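Local coordinates for 4-hydroxybutyrate CoA-transferase (Porphyromonas gingivalis, PDB 3EH7), which probably transfers coenzyme A between carboxylic acids such as acetate and 4-hydroxybutyrate, at residues G403-L406 with R407-A410. Residues are numbered along the deposited sequence; the frame is centred on the assembly and turned at random.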
ATOM      1  N   GLY A 403      -1.103  -6.576 -14.493  1.00 26.81           N
ATOM      2  CA  GLY A 403      -0.711  -7.740 -15.286  1.00 26.32           C
ATOM      3  C   GLY A 403       0.047  -7.374 -16.550  1.00 25.96           C
ATOM      4  O   GLY A 403       0.576  -8.274 -17.234  1.00 26.24           O
ATOM      5  N   LYS A 404       0.116  -6.073 -16.894  1.00 24.41           N
ATOM      6  CA  LYS A 404       0.858  -5.664 -18.087  1.00 22.80           C
ATOM      7  C   LYS A 404       2.323  -5.423 -17.751  1.00 21.98           C
ATOM      8  O   LYS A 404       2.682  -4.915 -16.654  1.00 20.44           O
ATOM      9  CB  LYS A 404       0.242  -4.433 -18.753  1.00 23.25           C
ATOM     10  CG  LYS A 404      -1.138  -4.697 -19.410  1.00 25.88           C
ATOM     11  CD  LYS A 404      -1.643  -3.452 -20.154  1.00 27.88           C
ATOM     12  CE  LYS A 404      -2.845  -3.728 -21.099  1.00 29.83           C
ATOM     13  NZ  LYS A 404      -4.038  -4.291 -20.405  1.00 28.38           N
ATOM     14  N   SER A 405       3.176  -5.777 -18.714  1.00 20.41           N
ATOM     15  CA  SER A 405       4.602  -5.461 -18.642  1.00 20.03           C
ATOM     16  C   SER A 405       4.797  -3.966 -18.788  1.00 19.65           C
ATOM     17  O   SER A 405       3.849  -3.246 -19.131  1.00 18.96           O
ATOM     18  CB  SER A 405       5.369  -6.158 -19.762  1.00 19.79           C
ATOM     19  OG  SER A 405       5.002  -5.614 -21.021  1.00 18.97           O
ATOM     20  N   LEU A 406       6.020  -3.520 -18.552  1.00 19.34           N
ATOM     21  CA  LEU A 406       6.350  -2.115 -18.698  1.00 20.18           C
ATOM     22  C   LEU A 406       6.103  -1.640 -20.135  1.00 20.01           C
ATOM     23  O   LEU A 406       5.555  -0.537 -20.315  1.00 20.00           O
ATOM     24  CB  LEU A 406       7.804  -1.810 -18.269  1.00 20.19           C
ATOM     25  CG  LEU A 406       8.126  -2.004 -16.785  1.00 20.90           C
ATOM     26  CD1 LEU A 406       9.628  -1.717 -16.539  1.00 18.72           C
ATOM     27  CD2 LEU A 406       7.207  -1.168 -15.908  1.00 20.73           C
ATOM     28  N   ARG A 407       6.478  -2.456 -21.133  1.00 19.72           N
ATOM     29  CA  ARG A 407       6.229  -2.131 -22.538  0.50 19.79           C
ATOM     30  C   ARG A 407       4.731  -1.984 -22.762  1.00 19.43           C
ATOM     31  O   ARG A 407       4.274  -0.967 -23.267  1.00 19.73           O
ATOM     32  CB  ARG A 407       6.801  -3.220 -23.470  0.50 20.19           C
ATOM     33  CG  ARG A 407       6.885  -2.829 -24.949  0.50 20.66           C
ATOM     34  CD  ARG A 407       6.835  -4.056 -25.884  0.50 21.32           C
ATOM     35  NE  ARG A 407       5.460  -4.376 -26.271  0.50 22.09           N
ATOM     36  CZ  ARG A 407       4.813  -5.495 -25.962  0.50 20.58           C
ATOM     37  NH1 ARG A 407       5.405  -6.448 -25.266  0.50 19.97           N
ATOM     38  NH2 ARG A 407       3.557  -5.656 -26.360  0.50 20.80           N
ATOM     39  N   GLN A 408       3.977  -3.012 -22.364  1.00 18.73           N
ATOM     40  CA  GLN A 408       2.532  -3.037 -22.522  1.00 18.47           C
ATOM     41  C   GLN A 408       1.839  -1.867 -21.811  1.00 18.72           C
ATOM     42  O   GLN A 408       0.888  -1.278 -22.332  1.00 18.66           O
ATOM     43  CB  GLN A 408       1.970  -4.360 -22.019  1.00 18.71           C
ATOM     44  CG  GLN A 408       2.345  -5.583 -22.936  1.00 19.13           C
ATOM     45  CD  GLN A 408       2.014  -6.904 -22.271  1.00 21.84           C
ATOM     46  OE1 GLN A 408       1.903  -6.990 -21.029  1.00 18.57           O
ATOM     47  NE2 GLN A 408       1.824  -7.944 -23.085  1.00 21.03           N
ATOM     48  N   ARG A 409       2.325  -1.531 -20.629  1.00 18.56           N
ATOM     49  CA  ARG A 409       1.773  -0.411 -19.889  1.00 19.16           C
ATOM     50  C   ARG A 409       1.986   0.909 -20.615  1.00 18.52           C
ATOM     51  O   ARG A 409       1.033   1.660 -20.804  1.00 18.63           O
ATOM     52  CB  ARG A 409       2.399  -0.350 -18.502  1.00 19.92           C
ATOM     53  CG  ARG A 409       1.796  -1.307 -17.532  1.00 20.33           C
ATOM     54  CD  ARG A 409       2.612  -1.246 -16.233  1.00 22.05           C
ATOM     55  NE  ARG A 409       2.007  -2.118 -15.249  1.00 21.55           N
ATOM     56  CZ  ARG A 409       1.574  -1.765 -14.045  1.00 20.50           C
ATOM     57  NH1 ARG A 409       1.750  -0.542 -13.573  1.00 22.23           N
ATOM     58  NH2 ARG A 409       1.002  -2.682 -13.275  1.00 21.14           N
ATOM     59  N   ALA A 410       3.221   1.155 -21.055  1.00 18.23           N
ATOM     60  CA  ALA A 410       3.567   2.319 -21.859  1.00 18.61           C
ATOM     61  C   ALA A 410       2.653   2.458 -23.089  1.00 18.87           C
ATOM     62  O   ALA A 410       2.064   3.523 -23.337  1.00 17.29           O
ATOM     63  CB  ALA A 410       5.050   2.278 -22.303  1.00 17.61           C
TER
HETATM   64  O   HOH W   1       1.580  -5.230 -14.190  1.00 32.50           O
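Ser405 and Gln408 approach across the start of helix 406-414, their CA atoms 5.0 Å apart. The loop that follows strand 397-400 runs straight into this helix, with Ser405 at the N-cap. Two backbone bonds start the helix: Arg409 N to Ser405 O (2.7 Å) and Ala410 N to Leu406 O (3.0 Å).

The side chains of Ser405 and Gln408 complete a capping box. Ser405 OG accepts from Gln408 N at 3.1 Å, nearly straight at 169°. Its chi1 of 67° places OG between the backbone N and the carbonyl carbon, turned to the helix end. In return, Ser405 N donates to Gln408 OE1 at 2.9 Å. The donor nitrogen is tilted 23° from the plane of the Gln408 side-chain carbonyl. Gln408 CG passes close to Ser405 OG. Lys404 crosses the Gln408 side chain at about a right angle, its CB 3.7 Å from Gln408 CB, and its NZ bonds to Gln400 O.

Arg409 reaches back past the cap. Its chain is extended from CG to NE, and NE donates to Lys404 O at 3.2 Å. The oxygen lies near the guanidinium plane, but NE sits above the carbonyl plane. A water accepts from Arg409 NH2 (2.8 Å) and probably donates to Lys404 O. Arg409 NH1 bonds to Met322 O and Arg386 O. Leu406 packs on Phe433 of helix 419-433, and Ser405 on Ala99 of the second subunit, so the cap lies at the subunit interface.

The box gives partners to one N-H of the first turn and to the N-H of the cap residue itself. With NE, NH1 and NH2 all bonded, the guanidinium is probably fixed in rotation. It joins the helix to its incoming loop through NE and to the loops of Met322 and Arg386 through NH1.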